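Local coordinates for GTPase activator-like protein (Chaetomium thermophilum, PDB 6SSH) that probably stimulates GTP hydrolysis by a small GTPase through its TSC2-type Rap/Ran-GAP domain, the part of the longer protein contained in this chain, at residues 31-36 against 106-111; 75-80 against 100-105; 82-87 against 93-98; 124-129 against 164-169. One frame throughout, in Å; residues are numbered along the deposited sequence.

Interaction 1. Residues 31-36 against 106-111; sequences HRFLKG and IVWNDS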
loop_
_atom_site.group_PDB
_atom_site.type_symbol
_atom_site.label_atom_id
_atom_site.label_comp_id
_atom_site.label_asym_id
_atom_site.label_seq_id
_atom_site.Cartn_x
_atom_site.Cartn_y
_atom_site.Cartn_z
ATOM N N HIS A 31 4.513 -10.656 -1.305
ATOM C CA HIS A 31 5.910 -10.367 -0.961
ATOM C C HIS A 31 6.794 -10.134 -2.180
ATOM O O HIS A 31 7.657 -9.285 -2.179
ATOM C CB HIS A 31 6.477 -11.435 -0.014
ATOM C CG HIS A 31 5.943 -11.260 1.378
ATOM N ND1 HIS A 31 6.395 -10.253 2.204
ATOM C CD2 HIS A 31 4.938 -11.871 2.052
ATOM C CE1 HIS A 31 5.703 -10.268 3.338
ATOM N NE2 HIS A 31 4.825 -11.246 3.285
ATOM N N ARG A 32 6.580 -10.889 -3.257
ATOM C CA ARG A 32 7.365 -10.652 -4.476
ATOM C C ARG A 32 6.981 -9.295 -5.067
ATOM O O ARG A 32 7.821 -8.576 -5.574
ATOM C CB ARG A 32 7.173 -11.778 -5.465
ATOM C CG ARG A 32 7.984 -13.007 -5.102
ATOM C CD ARG A 32 7.904 -14.043 -6.251
ATOM N NE ARG A 32 6.623 -14.732 -6.201
ATOM C CZ ARG A 32 6.385 -15.834 -5.484
ATOM N NH1 ARG A 32 7.353 -16.393 -4.758
ATOM N NH2 ARG A 32 5.172 -16.368 -5.452
ATOM N N PHE A 33 5.726 -8.901 -4.936
ATOM C CA PHE A 33 5.267 -7.593 -5.395
ATOM C C PHE A 33 5.971 -6.485 -4.606
ATOM O O PHE A 33 6.457 -5.531 -5.204
ATOM C CB PHE A 33 3.750 -7.499 -5.226
ATOM C CG PHE A 33 3.199 -6.104 -5.189
ATOM C CD1 PHE A 33 3.085 -5.374 -6.357
ATOM C CD2 PHE A 33 2.773 -5.508 -3.993
ATOM C CE1 PHE A 33 2.615 -4.098 -6.329
ATOM C CE2 PHE A 33 2.275 -4.211 -4.015
ATOM C CZ PHE A 33 2.180 -3.551 -5.168
ATOM N N LEU A 34 6.065 -6.592 -3.272
ATOM C CA LEU A 34 6.808 -5.567 -2.512
ATOM C C LEU A 34 8.234 -5.373 -2.991
ATOM O O LEU A 34 8.699 -4.236 -3.134
ATOM C CB LEU A 34 6.877 -5.989 -1.048
ATOM C CG LEU A 34 5.545 -5.932 -0.261
ATOM C CD1 LEU A 34 5.852 -6.357 1.177
ATOM C CD2 LEU A 34 4.926 -4.566 -0.297
ATOM N N LYS A 35 8.886 -6.477 -3.333
ATOM C CA LYS A 35 10.264 -6.424 -3.764
ATOM C C LYS A 35 10.388 -5.757 -5.103
ATOM O O LYS A 35 11.452 -5.239 -5.436
ATOM C CB LYS A 35 10.847 -7.839 -3.798
ATOM C CG LYS A 35 11.032 -8.414 -2.430
ATOM C CD LYS A 35 11.561 -9.842 -2.505
ATOM C CE LYS A 35 11.446 -10.554 -1.177
ATOM N NZ LYS A 35 12.101 -11.904 -1.203
ATOM N N GLY A 36 9.328 -5.771 -5.924
ATOM C CA GLY A 36 9.361 -5.006 -7.150
ATOM C C GLY A 36 8.966 -3.552 -7.029
ATOM O O GLY A 36 9.325 -2.681 -7.840
ATOM N N ILE A 106 -2.239 1.606 -1.203
ATOM C CA ILE A 106 -2.303 0.385 -2.001
ATOM C C ILE A 106 -2.860 -0.705 -1.134
ATOM O O ILE A 106 -2.354 -0.898 0.025
ATOM C CB ILE A 106 -0.923 0.017 -2.535
ATOM C CG1 ILE A 106 -0.404 1.128 -3.433
ATOM C CG2 ILE A 106 -0.935 -1.348 -3.235
ATOM C CD1 ILE A 106 1.092 1.065 -3.678
ATOM N N VAL A 107 -3.863 -1.452 -1.577
ATOM C CA VAL A 107 -4.489 -2.508 -0.826
ATOM C C VAL A 107 -4.340 -3.824 -1.554
ATOM O O VAL A 107 -4.760 -3.911 -2.737
ATOM C CB VAL A 107 -5.988 -2.209 -0.636
ATOM C CG1 VAL A 107 -6.703 -3.335 0.111
ATOM C CG2 VAL A 107 -6.182 -0.915 0.135
ATOM N N TRP A 108 -3.708 -4.814 -0.989
ATOM C CA TRP A 108 -3.629 -6.156 -1.561
ATOM C C TRP A 108 -4.773 -6.941 -0.949
ATOM O O TRP A 108 -4.722 -7.357 0.212
ATOM C CB TRP A 108 -2.267 -6.781 -1.297
ATOM C CG TRP A 108 -2.139 -8.100 -2.036
ATOM C CD1 TRP A 108 -2.793 -9.256 -1.797
ATOM C CD2 TRP A 108 -1.318 -8.337 -3.215
ATOM N NE1 TRP A 108 -2.432 -10.229 -2.729
ATOM C CE2 TRP A 108 -1.501 -9.673 -3.582
ATOM C CE3 TRP A 108 -0.421 -7.565 -3.922
ATOM C CZ2 TRP A 108 -0.841 -10.248 -4.689
ATOM C CZ3 TRP A 108 0.245 -8.116 -5.010
ATOM C CH2 TRP A 108 0.019 -9.449 -5.383
ATOM N N ASN A 109 -5.868 -7.067 -1.696
ATOM C CA ASN A 109 -7.089 -7.642 -1.183
ATOM C C ASN A 109 -7.148 -9.148 -1.396
ATOM O O ASN A 109 -7.649 -9.631 -2.422
ATOM C CB ASN A 109 -8.288 -6.963 -1.803
ATOM C CG ASN A 109 -9.588 -7.540 -1.267
ATOM O OD1 ASN A 109 -9.631 -8.099 -0.181
ATOM N ND2 ASN A 109 -10.662 -7.410 -2.067
ATOM N N ASP A 110 -6.645 -9.914 -0.445
ATOM C CA ASP A 110 -6.800 -11.351 -0.420
ATOM C C ASP A 110 -7.996 -11.779 0.424
ATOM O O ASP A 110 -8.113 -12.956 0.757
ATOM C CB ASP A 110 -5.550 -12.039 0.090
ATOM C CG ASP A 110 -4.648 -12.546 -1.006
ATOM O OD1 ASP A 110 -5.001 -12.405 -2.198
ATOM O OD2 ASP A 110 -3.550 -13.029 -0.693
ATOM N N SER A 111 -8.941 -10.897 0.718
ATOM C CA SER A 111 -10.018 -11.260 1.630
ATOM C C SER A 111 -11.023 -12.243 1.072
ATOM O O SER A 111 -11.706 -12.880 1.832
ATOM C CB SER A 111 -10.817 -10.041 2.061
ATOM O OG SER A 111 -11.604 -9.519 1.020
#
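Phe33, Trp108 and Ile106 make a buried, apolar helix-on-sheet contact: helix 28-37 lies over strand 104-109, an inner strand of the mixed sheet in this alpha/beta Rap/Ran-GAP domain. With CA of Phe33 and CA of Trp108 separated by 9.8 Å and no hydrogen bond passing between the segments, side chains alone bridge the gap. The phenyl and indole groups lie alongside one another, pointing opposite ways. Because CG of Phe33 is anti to the backbone N (chi1 159°), its ring reaches over to the sheet, and CZ3 of Trp108 comes within 3.6 Å of Phe33 CB, at the root of the side chain. CE3 of Trp108 lies 3.8 Å from CD2 of Phe33. The centroids of the Phe33 ring and the six-membered ring of Trp108 are 5.3 Å apart and the planes are inclined by 48°, an oblique pairing. At the other end of the phenyl group, CZ of Phe33 meets CG2 of Ile106 more loosely, at 4.3 Å. Leu183 and Val187 of helix 183-201 also touch Phe33, so two helices share this face of the sheet. Past the indole the strand ends in an Asx turn, where OD1 of Asn109 accepts from N of Ser111 at 3.0 Å, with that donor 46° above the carbonyl plane, and from OG of Ser111 at 2.7 Å, in the plane and on a lone pair.

Interaction 2. Residues 75-80 against 100-105; sequences VFHVTT and GNDFVN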
loop_
_atom_site.group_PDB
_atom_site.type_symbol
_atom_site.label_atom_id
_atom_site.label_comp_id
_atom_site.label_asym_id
_atom_site.label_seq_id
_atom_site.Cartn_x
_atom_site.Cartn_y
_atom_site.Cartn_z
ATOM N N VAL A 75 8.391 6.717 -0.106
ATOM C CA VAL A 75 8.542 5.820 1.025
ATOM C C VAL A 75 7.212 5.112 1.181
ATOM O O VAL A 75 6.156 5.782 1.312
ATOM C CB VAL A 75 8.892 6.561 2.303
ATOM C CG1 VAL A 75 8.948 5.598 3.486
ATOM C CG2 VAL A 75 10.223 7.264 2.155
ATOM N N PHE A 76 7.237 3.783 1.149
ATOM C CA PHE A 76 6.009 3.005 1.384
ATOM C C PHE A 76 5.857 2.743 2.880
ATOM O O PHE A 76 6.849 2.543 3.618
ATOM C CB PHE A 76 6.034 1.702 0.588
ATOM C CG PHE A 76 5.988 1.952 -0.913
ATOM C CD1 PHE A 76 7.159 1.932 -1.645
ATOM C CD2 PHE A 76 4.791 2.324 -1.536
ATOM C CE1 PHE A 76 7.135 2.201 -3.026
ATOM C CE2 PHE A 76 4.770 2.575 -2.899
ATOM C CZ PHE A 76 5.956 2.527 -3.614
ATOM N N HIS A 77 4.605 2.789 3.314
ATOM C CA HIS A 77 4.237 2.493 4.704
ATOM C C HIS A 77 3.547 1.161 4.682
ATOM O O HIS A 77 2.348 1.081 4.399
ATOM C CB HIS A 77 3.329 3.536 5.303
ATOM C CG HIS A 77 3.926 4.888 5.429
ATOM N ND1 HIS A 77 3.147 6.027 5.440
ATOM C CD2 HIS A 77 5.196 5.286 5.712
ATOM C CE1 HIS A 77 3.921 7.076 5.690
ATOM N NE2 HIS A 77 5.178 6.649 5.867
ATOM N N VAL A 78 4.287 0.092 4.889
ATOM C CA VAL A 78 3.835 -1.278 4.629
ATOM C C VAL A 78 3.388 -1.874 5.981
ATOM O O VAL A 78 4.225 -2.162 6.825
ATOM C CB VAL A 78 4.910 -2.135 4.009
ATOM C CG1 VAL A 78 4.356 -3.500 3.665
ATOM C CG2 VAL A 78 5.483 -1.423 2.732
ATOM N N THR A 79 2.109 -2.045 6.186
ATOM C CA THR A 79 1.624 -2.430 7.523
ATOM C C THR A 79 2.183 -3.777 7.921
ATOM O O THR A 79 2.460 -3.960 9.098
ATOM C CB THR A 79 0.110 -2.309 7.633
ATOM O OG1 THR A 79 -0.511 -3.116 6.625
ATOM C CG2 THR A 79 -0.321 -0.859 7.493
ATOM N N THR A 80 2.414 -4.721 7.016
ATOM C CA THR A 80 2.964 -6.014 7.364
ATOM C C THR A 80 4.464 -5.898 7.784
ATOM O O THR A 80 4.980 -6.833 8.400
ATOM C CB THR A 80 2.837 -7.060 6.282
ATOM O OG1 THR A 80 3.448 -6.557 5.064
ATOM C CG2 THR A 80 1.360 -7.421 5.995
ATOM N N GLY A 100 -3.508 6.209 7.908
ATOM C CA GLY A 100 -4.606 7.154 8.071
ATOM C C GLY A 100 -4.240 8.559 7.703
ATOM O O GLY A 100 -5.121 9.386 7.458
ATOM N N ASN A 101 -2.941 8.840 7.584
ATOM C CA ASN A 101 -2.448 10.161 7.191
ATOM C C ASN A 101 -1.864 10.161 5.780
ATOM O O ASN A 101 -1.269 11.157 5.401
ATOM C CB ASN A 101 -1.457 10.678 8.236
ATOM C CG ASN A 101 -2.184 11.176 9.440
ATOM O OD1 ASN A 101 -2.929 12.160 9.402
ATOM N ND2 ASN A 101 -2.039 10.432 10.536
ATOM N N ASP A 102 -2.019 9.044 5.065
ATOM C CA ASP A 102 -1.549 8.939 3.673
ATOM C C ASP A 102 -2.718 9.142 2.758
ATOM O O ASP A 102 -3.742 8.465 2.838
ATOM C CB ASP A 102 -0.960 7.581 3.459
ATOM C CG ASP A 102 0.372 7.357 4.196
ATOM O OD1 ASP A 102 1.020 8.344 4.561
ATOM O OD2 ASP A 102 0.746 6.164 4.324
ATOM N N PHE A 103 -2.559 10.062 1.817
ATOM C CA PHE A 103 -3.629 10.337 0.858
ATOM C C PHE A 103 -3.913 9.084 0.025
ATOM O O PHE A 103 -5.060 8.843 -0.364
ATOM C CB PHE A 103 -3.255 11.527 -0.039
ATOM C CG PHE A 103 -3.167 12.867 0.678
ATOM C CD1 PHE A 103 -4.018 13.197 1.719
ATOM C CD2 PHE A 103 -2.214 13.809 0.257
ATOM C CE1 PHE A 103 -3.919 14.479 2.348
ATOM C CE2 PHE A 103 -2.140 15.081 0.827
ATOM C CZ PHE A 103 -2.969 15.397 1.899
ATOM N N VAL A 104 -2.881 8.366 -0.351
ATOM C CA VAL A 104 -2.932 7.217 -1.247
ATOM C C VAL A 104 -2.484 5.970 -0.506
ATOM O O VAL A 104 -1.434 5.990 0.144
ATOM C CB VAL A 104 -2.001 7.448 -2.457
ATOM C CG1 VAL A 104 -2.085 6.291 -3.404
ATOM C CG2 VAL A 104 -2.371 8.781 -3.142
ATOM N N ASN A 105 -3.262 4.882 -0.643
ATOM C CA ASN A 105 -2.945 3.576 -0.093
ATOM C C ASN A 105 -3.164 2.497 -1.115
ATOM O O ASN A 105 -4.195 2.513 -1.790
ATOM C CB ASN A 105 -3.795 3.284 1.190
ATOM C CG ASN A 105 -3.354 4.091 2.369
ATOM O OD1 ASN A 105 -2.331 3.794 2.963
ATOM N ND2 ASN A 105 -4.064 5.092 2.693
#
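Segment 75-80 lies on strand 73-78 and carries His77; segment 100-105 is the loop that holds Asp102 and then enters strand 104-109, which runs parallel to strand 73-78 with strand 2-10 between them. With helix 93-99 in the connection they form a beta-alpha-beta crossover that skips one strand of the sheet. The closest CA atoms of the two segments, those of His77 and Asn105, are accordingly 8.7 Å apart, and no backbone hydrogen bond joins the segments. The contact rests on one buried His-carboxylate hydrogen bond, with ND1 of His77 donating to OD2 of Asp102 at 2.7 Å. An N-H...O angle of 155° makes it fairly straight. The carboxylate comes up to the ring edge nearly coplanar with it, the two planes differing by 19°, and OD2 accepts the N-H through its syn lone pair, on the side of the other oxygen. Each side chain has CG anti to its own carbonyl carbon, which brings the two groups together. Both ends of the pair are tied further: Lys4, from strand 2-10, forms a salt bridge with OD1 of Asp102, while the backbone O of Gln51 is hydrogen-bonded to NE2 of His77. The imidazole is thus held through both nitrogens, and OD2 of Asp102 stands 15° out of the His77 ring plane as seen from ND1.

Interaction 3. Residues 82-87 against 93-98; sequences MPTNLE and IMKKRH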
loop_
_atom_site.group_PDB
_atom_site.type_symbol
_atom_site.label_atom_id
_atom_site.label_comp_id
_atom_site.label_asym_id
_atom_site.label_seq_id
_atom_site.Cartn_x
_atom_site.Cartn_y
_atom_site.Cartn_z
ATOM N N MET A 82 5.456 -3.584 9.850
ATOM C CA MET A 82 5.376 -2.920 11.149
ATOM C C MET A 82 5.042 -3.942 12.212
ATOM O O MET A 82 4.197 -4.798 11.998
ATOM C CB MET A 82 4.322 -1.822 11.120
ATOM C CG MET A 82 4.564 -0.760 10.041
ATOM S SD MET A 82 3.138 0.316 9.922
ATOM C CE MET A 82 3.569 1.291 8.435
ATOM N N PRO A 83 5.683 -3.854 13.393
ATOM C CA PRO A 83 5.416 -4.859 14.437
ATOM C C PRO A 83 3.997 -4.741 14.981
ATOM O O PRO A 83 3.418 -3.675 15.061
ATOM C CB PRO A 83 6.449 -4.528 15.532
ATOM C CG PRO A 83 6.934 -3.208 15.224
ATOM C CD PRO A 83 6.687 -2.839 13.807
ATOM N N THR A 84 3.476 -5.923 15.332
ATOM C CA THR A 84 2.193 -6.014 16.019
ATOM C C THR A 84 2.428 -6.476 17.439
ATOM O O THR A 84 3.110 -7.494 17.665
ATOM C CB THR A 84 1.312 -7.033 15.301
ATOM O OG1 THR A 84 1.037 -6.575 13.963
ATOM C CG2 THR A 84 0.019 -7.283 15.986
ATOM N N ASN A 85 1.849 -5.756 18.373
ATOM C CA ASN A 85 1.810 -6.212 19.760
ATOM C C ASN A 85 0.457 -5.786 20.317
ATOM O O ASN A 85 0.238 -4.612 20.564
ATOM C CB ASN A 85 2.981 -5.639 20.599
ATOM C CG ASN A 85 2.944 -6.120 22.023
ATOM O OD1 ASN A 85 1.893 -6.299 22.624
ATOM N ND2 ASN A 85 4.124 -6.430 22.551
ATOM N N LEU A 86 -0.457 -6.759 20.411
ATOM C CA LEU A 86 -1.852 -6.434 20.761
ATOM C C LEU A 86 -2.090 -6.215 22.240
ATOM O O LEU A 86 -3.161 -5.749 22.619
ATOM C CB LEU A 86 -2.792 -7.479 20.159
ATOM C CG LEU A 86 -2.686 -7.611 18.625
ATOM C CD1 LEU A 86 -3.644 -8.799 18.194
ATOM C CD2 LEU A 86 -2.998 -6.363 17.950
ATOM N N GLU A 87 -1.121 -6.591 23.066
ATOM C CA GLU A 87 -1.149 -6.133 24.464
ATOM C C GLU A 87 -0.848 -4.656 24.598
ATOM O O GLU A 87 -1.580 -3.945 25.304
ATOM C CB GLU A 87 -0.182 -6.969 25.279
ATOM C CG GLU A 87 -0.678 -8.340 25.646
ATOM C CD GLU A 87 -1.860 -8.351 26.634
ATOM O OE1 GLU A 87 -2.103 -7.304 27.324
ATOM O OE2 GLU A 87 -2.488 -9.412 26.848
ATOM N N ILE A 93 -2.736 1.439 16.622
ATOM C CA ILE A 93 -2.700 2.872 16.329
ATOM C C ILE A 93 -1.332 3.248 15.775
ATOM O O ILE A 93 -1.242 4.231 15.006
ATOM C CB ILE A 93 -3.070 3.768 17.529
ATOM C CG1 ILE A 93 -1.994 3.763 18.569
ATOM C CG2 ILE A 93 -4.451 3.371 18.072
ATOM C CD1 ILE A 93 -2.318 4.720 19.741
ATOM N N MET A 94 -0.256 2.561 16.127
ATOM C CA MET A 94 1.045 2.917 15.593
ATOM C C MET A 94 1.121 2.645 14.071
ATOM O O MET A 94 1.891 3.293 13.377
ATOM C CB MET A 94 2.169 2.280 16.387
ATOM C CG MET A 94 2.246 2.729 17.828
ATOM S SD MET A 94 2.490 4.504 17.958
ATOM C CE MET A 94 2.704 4.582 19.673
ATOM N N LYS A 95 0.329 1.693 13.564
ATOM C CA LYS A 95 0.249 1.486 12.104
ATOM C C LYS A 95 -0.760 2.437 11.498
ATOM O O LYS A 95 -0.491 3.009 10.423
ATOM C CB LYS A 95 -0.161 0.072 11.786
ATOM C CG LYS A 95 0.741 -0.982 12.434
ATOM C CD LYS A 95 0.600 -2.336 11.757
ATOM C CE LYS A 95 1.239 -3.488 12.552
ATOM N NZ LYS A 95 1.305 -4.748 11.775
ATOM N N LYS A 96 -1.899 2.649 12.122
ATOM C CA LYS A 96 -2.951 3.531 11.602
ATOM C C LYS A 96 -2.449 4.924 11.411
ATOM O O LYS A 96 -2.903 5.651 10.490
ATOM C CB LYS A 96 -4.218 3.482 12.467
ATOM C CG LYS A 96 -5.404 4.262 12.046
ATOM C CD LYS A 96 -5.934 3.876 10.671
ATOM C CE LYS A 96 -7.048 4.773 10.151
ATOM N NZ LYS A 96 -8.294 4.638 10.910
ATOM N N ARG A 97 -1.524 5.384 12.261
ATOM C CA ARG A 97 -1.066 6.767 12.169
ATOM C C ARG A 97 -0.379 7.010 10.831
ATOM O O ARG A 97 -0.383 8.184 10.375
ATOM C CB ARG A 97 -0.149 7.168 13.328
ATOM C CG ARG A 97 1.307 6.667 13.181
ATOM C CD ARG A 97 2.103 7.054 14.442
ATOM N NE ARG A 97 3.532 7.175 14.181
ATOM C CZ ARG A 97 4.380 6.184 14.232
ATOM N NH1 ARG A 97 5.638 6.428 14.004
ATOM N NH2 ARG A 97 4.019 4.931 14.432
ATOM N N HIS A 98 0.186 5.987 10.234
ATOM C CA HIS A 98 0.790 6.154 8.906
ATOM C C HIS A 98 -0.269 6.109 7.825
ATOM O O HIS A 98 -0.462 7.091 7.115
ATOM C CB HIS A 98 1.857 5.110 8.653
ATOM C CG HIS A 98 2.936 5.122 9.661
ATOM N ND1 HIS A 98 3.795 6.189 9.767
ATOM C CD2 HIS A 98 3.331 4.195 10.543
ATOM C CE1 HIS A 98 4.654 5.918 10.760
ATOM N NE2 HIS A 98 4.377 4.732 11.249
#
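NZ of Lys95 is gripped by two groups of segment 82-87, donating to O of Met82 and to OG1 of Thr84, each at 2.9 Å. The backbone O atoms of Leu21 and Thr79 complete a set of four oxygens around NZ, more than its three N-H groups can each meet straight, so some of these bonds must be shared or bent. OG1 of Thr84 has a second partner in O of Ala22. NZ stands 43° out of the carbonyl plane of Met82. The extended Lys95 chain lays its methylenes along Met82, which runs the opposite way; SD of Met82 is 3.7 Å from CG of Lys95. Further along, CE of Met82 touches CD2 of His98 at 3.6 Å, and its SD makes an oblique sulfur-aromatic contact with that ring. NE2 of His98 is hydrogen-bonded to OD1 of Asp60. A buried lysine thereby fastens the loop after strand 73-78 to helix 93-99, within the beta-alpha-beta crossover of the Rap/Ran-GAP domain.

Interaction 4. Residues 124-129 against 164-169; sequences FNYVYI and PGFPEI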
loop_
_atom_site.group_PDB
_atom_site.type_symbol
_atom_site.label_atom_id
_atom_site.label_comp_id
_atom_site.label_asym_id
_atom_site.label_seq_id
_atom_site.Cartn_x
_atom_site.Cartn_y
_atom_site.Cartn_z
ATOM N N PHE A 124 -8.354 11.710 5.546
ATOM C CA PHE A 124 -7.202 11.984 4.656
ATOM C C PHE A 124 -6.978 10.908 3.609
ATOM O O PHE A 124 -6.170 11.093 2.677
ATOM C CB PHE A 124 -5.970 12.240 5.466
ATOM C CG PHE A 124 -6.145 13.334 6.485
ATOM C CD1 PHE A 124 -6.029 13.063 7.843
ATOM C CD2 PHE A 124 -6.512 14.619 6.088
ATOM C CE1 PHE A 124 -6.222 14.048 8.787
ATOM C CE2 PHE A 124 -6.708 15.630 7.052
ATOM C CZ PHE A 124 -6.568 15.328 8.401
ATOM N N ASN A 125 -7.784 9.867 3.608
ATOM C CA ASN A 125 -7.604 8.834 2.610
ATOM C C ASN A 125 -8.435 9.187 1.394
ATOM O O ASN A 125 -9.658 9.152 1.435
ATOM C CB ASN A 125 -7.999 7.462 3.086
ATOM C CG ASN A 125 -6.984 6.789 4.044
ATOM O OD1 ASN A 125 -7.184 5.616 4.350
ATOM N ND2 ASN A 125 -5.935 7.454 4.441
ATOM N N TYR A 126 -7.788 9.585 0.323
ATOM C CA TYR A 126 -8.484 10.014 -0.872
ATOM C C TYR A 126 -8.581 8.906 -1.897
ATOM O O TYR A 126 -9.579 8.901 -2.617
ATOM C CB TYR A 126 -7.731 11.159 -1.537
ATOM C CG TYR A 126 -7.583 12.401 -0.690
ATOM C CD1 TYR A 126 -8.430 12.672 0.368
ATOM C CD2 TYR A 126 -6.613 13.334 -1.007
ATOM C CE1 TYR A 126 -8.261 13.848 1.117
ATOM C CE2 TYR A 126 -6.417 14.484 -0.245
ATOM C CZ TYR A 126 -7.243 14.730 0.801
ATOM O OH TYR A 126 -7.065 15.905 1.531
ATOM N N VAL A 127 -7.598 8.032 -2.014
ATOM C CA VAL A 127 -7.488 7.036 -3.081
ATOM C C VAL A 127 -7.005 5.727 -2.526
ATOM O O VAL A 127 -6.009 5.722 -1.761
ATOM C CB VAL A 127 -6.423 7.494 -4.156
ATOM C CG1 VAL A 127 -6.302 6.438 -5.285
ATOM C CG2 VAL A 127 -6.802 8.862 -4.756
ATOM N N TYR A 128 -7.641 4.631 -2.934
ATOM C CA TYR A 128 -7.161 3.273 -2.715
ATOM C C TYR A 128 -6.896 2.640 -4.085
ATOM O O TYR A 128 -7.743 2.692 -4.999
ATOM C CB TYR A 128 -8.167 2.407 -1.947
ATOM C CG TYR A 128 -8.445 2.928 -0.555
ATOM C CD1 TYR A 128 -9.642 3.567 -0.276
ATOM C CD2 TYR A 128 -7.462 2.848 0.438
ATOM C CE1 TYR A 128 -9.925 4.050 0.955
ATOM C CE2 TYR A 128 -7.736 3.355 1.696
ATOM C CZ TYR A 128 -8.934 3.967 1.919
ATOM O OH TYR A 128 -9.267 4.510 3.185
ATOM N N ILE A 129 -5.728 2.067 -4.253
ATOM C CA ILE A 129 -5.334 1.273 -5.422
ATOM C C ILE A 129 -5.481 -0.157 -5.023
ATOM O O ILE A 129 -4.688 -0.645 -4.184
ATOM C CB ILE A 129 -3.933 1.582 -5.891
ATOM C CG1 ILE A 129 -3.823 3.033 -6.318
ATOM C CG2 ILE A 129 -3.512 0.646 -7.032
ATOM C CD1 ILE A 129 -2.458 3.563 -6.360
ATOM N N PRO A 164 -15.686 10.792 -3.768
ATOM C CA PRO A 164 -16.479 11.431 -4.818
ATOM C C PRO A 164 -15.886 12.775 -5.248
ATOM O O PRO A 164 -15.454 13.521 -4.368
ATOM C CB PRO A 164 -17.834 11.669 -4.151
ATOM C CG PRO A 164 -17.874 10.676 -3.020
ATOM C CD PRO A 164 -16.465 10.474 -2.565
ATOM N N GLY A 165 -15.789 12.995 -6.542
ATOM C CA GLY A 165 -15.227 14.230 -7.077
ATOM C C GLY A 165 -13.704 14.152 -7.238
ATOM O O GLY A 165 -13.127 15.077 -7.841
ATOM N N PHE A 166 -13.061 13.067 -6.811
ATOM C CA PHE A 166 -11.617 12.948 -6.952
ATOM C C PHE A 166 -11.316 12.639 -8.409
ATOM O O PHE A 166 -12.018 11.863 -9.051
ATOM C CB PHE A 166 -11.047 11.863 -6.026
ATOM C CG PHE A 166 -9.561 11.939 -5.908
ATOM C CD1 PHE A 166 -8.776 11.262 -6.797
ATOM C CD2 PHE A 166 -8.978 12.749 -4.969
ATOM C CE1 PHE A 166 -7.384 11.387 -6.763
ATOM C CE2 PHE A 166 -7.604 12.863 -4.909
ATOM C CZ PHE A 166 -6.814 12.192 -5.752
ATOM N N PRO A 167 -10.235 13.213 -8.954
ATOM C CA PRO A 167 -9.950 12.913 -10.372
ATOM C C PRO A 167 -9.831 11.405 -10.708
ATOM O O PRO A 167 -9.188 10.610 -9.995
ATOM C CB PRO A 167 -8.571 13.567 -10.612
ATOM C CG PRO A 167 -8.250 14.381 -9.428
ATOM C CD PRO A 167 -9.317 14.216 -8.378
ATOM N N GLU A 168 -10.410 10.994 -11.825
ATOM C CA GLU A 168 -10.196 9.636 -12.294
ATOM C C GLU A 168 -8.748 9.439 -12.641
ATOM O O GLU A 168 -8.030 10.357 -13.094
ATOM C CB GLU A 168 -11.062 9.335 -13.538
ATOM C CG GLU A 168 -12.535 9.489 -13.330
ATOM C CD GLU A 168 -13.339 9.067 -14.555
ATOM O OE1 GLU A 168 -12.724 8.655 -15.569
ATOM O OE2 GLU A 168 -14.582 9.153 -14.488
ATOM N N ILE A 169 -8.307 8.225 -12.319
ATOM C CA ILE A 169 -7.034 7.689 -12.654
ATOM C C ILE A 169 -7.395 6.295 -13.179
ATOM O O ILE A 169 -8.237 5.595 -12.556
ATOM C CB ILE A 169 -6.171 7.528 -11.391
ATOM C CG1 ILE A 169 -6.198 8.814 -10.566
ATOM C CG2 ILE A 169 -4.770 7.148 -11.771
ATOM C CD1 ILE A 169 -5.705 8.643 -9.195
#
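Val127 and Phe166 form the tight part of this contact: CG2 of Val127 lies over one face of the phenyl ring, 3.7 Å from its centroid and 28° off the ring normal, a CH-pi interaction. The nearest ring atom to CG2 of Val127 is CE1 of Phe166, at 3.3 Å. CD of Pro167 lies over the opposite face, likewise toward the rim. With CG anti to the backbone N (chi1 -166°), Phe166 extends inward, roughly perpendicular to both partners, its CE2 coming 3.8 Å from CB of Tyr126. The packing joins the loop after strand 155-162 to the residues that enter strand 127-134 of the mixed sheet in this alpha/beta domain. Trp201, from helix 183-201, meets the Tyr126 and Phe166 rings edge-to-face. The other side is looser. Ile169 points toward the strand, yet its side chain comes no nearer to segment 124-129 than 4.5 Å, and the chain just beyond it is not modelled. Pro164, Gly165 and Glu168 are exposed to solvent. Within segment 124-129, OH of Tyr128 donates to OD1 of Asn125 at 2.6 Å, using a lone pair of the amide oxygen in its plane.

All four interactions belong to one Rap/Ran-GAP domain. Three of them use strands of its mixed sheet; interaction 3 lies in the connection between two of these strands. Along the chain, interaction 1 spans the longest loop; interaction 2 falls within it and interaction 3 within interaction 2, whereas interaction 4 opens later. Interactions 1 and 2 share strand 104-109, with centres 13 Å apart, and Ile106 packs on Phe76. Neighbouring strand 127-134 brings in interaction 4 through probable backbone hydrogen bonds, Val107 N to Ile129 O and Phe103 O to Tyr126 N, both 2.9 Å. The centre of interaction 3 is 25 Å from that of interaction 4, but His98 CB packs 3.6 Å from His77 ND1, placing helix 93-99 against strand 73-78.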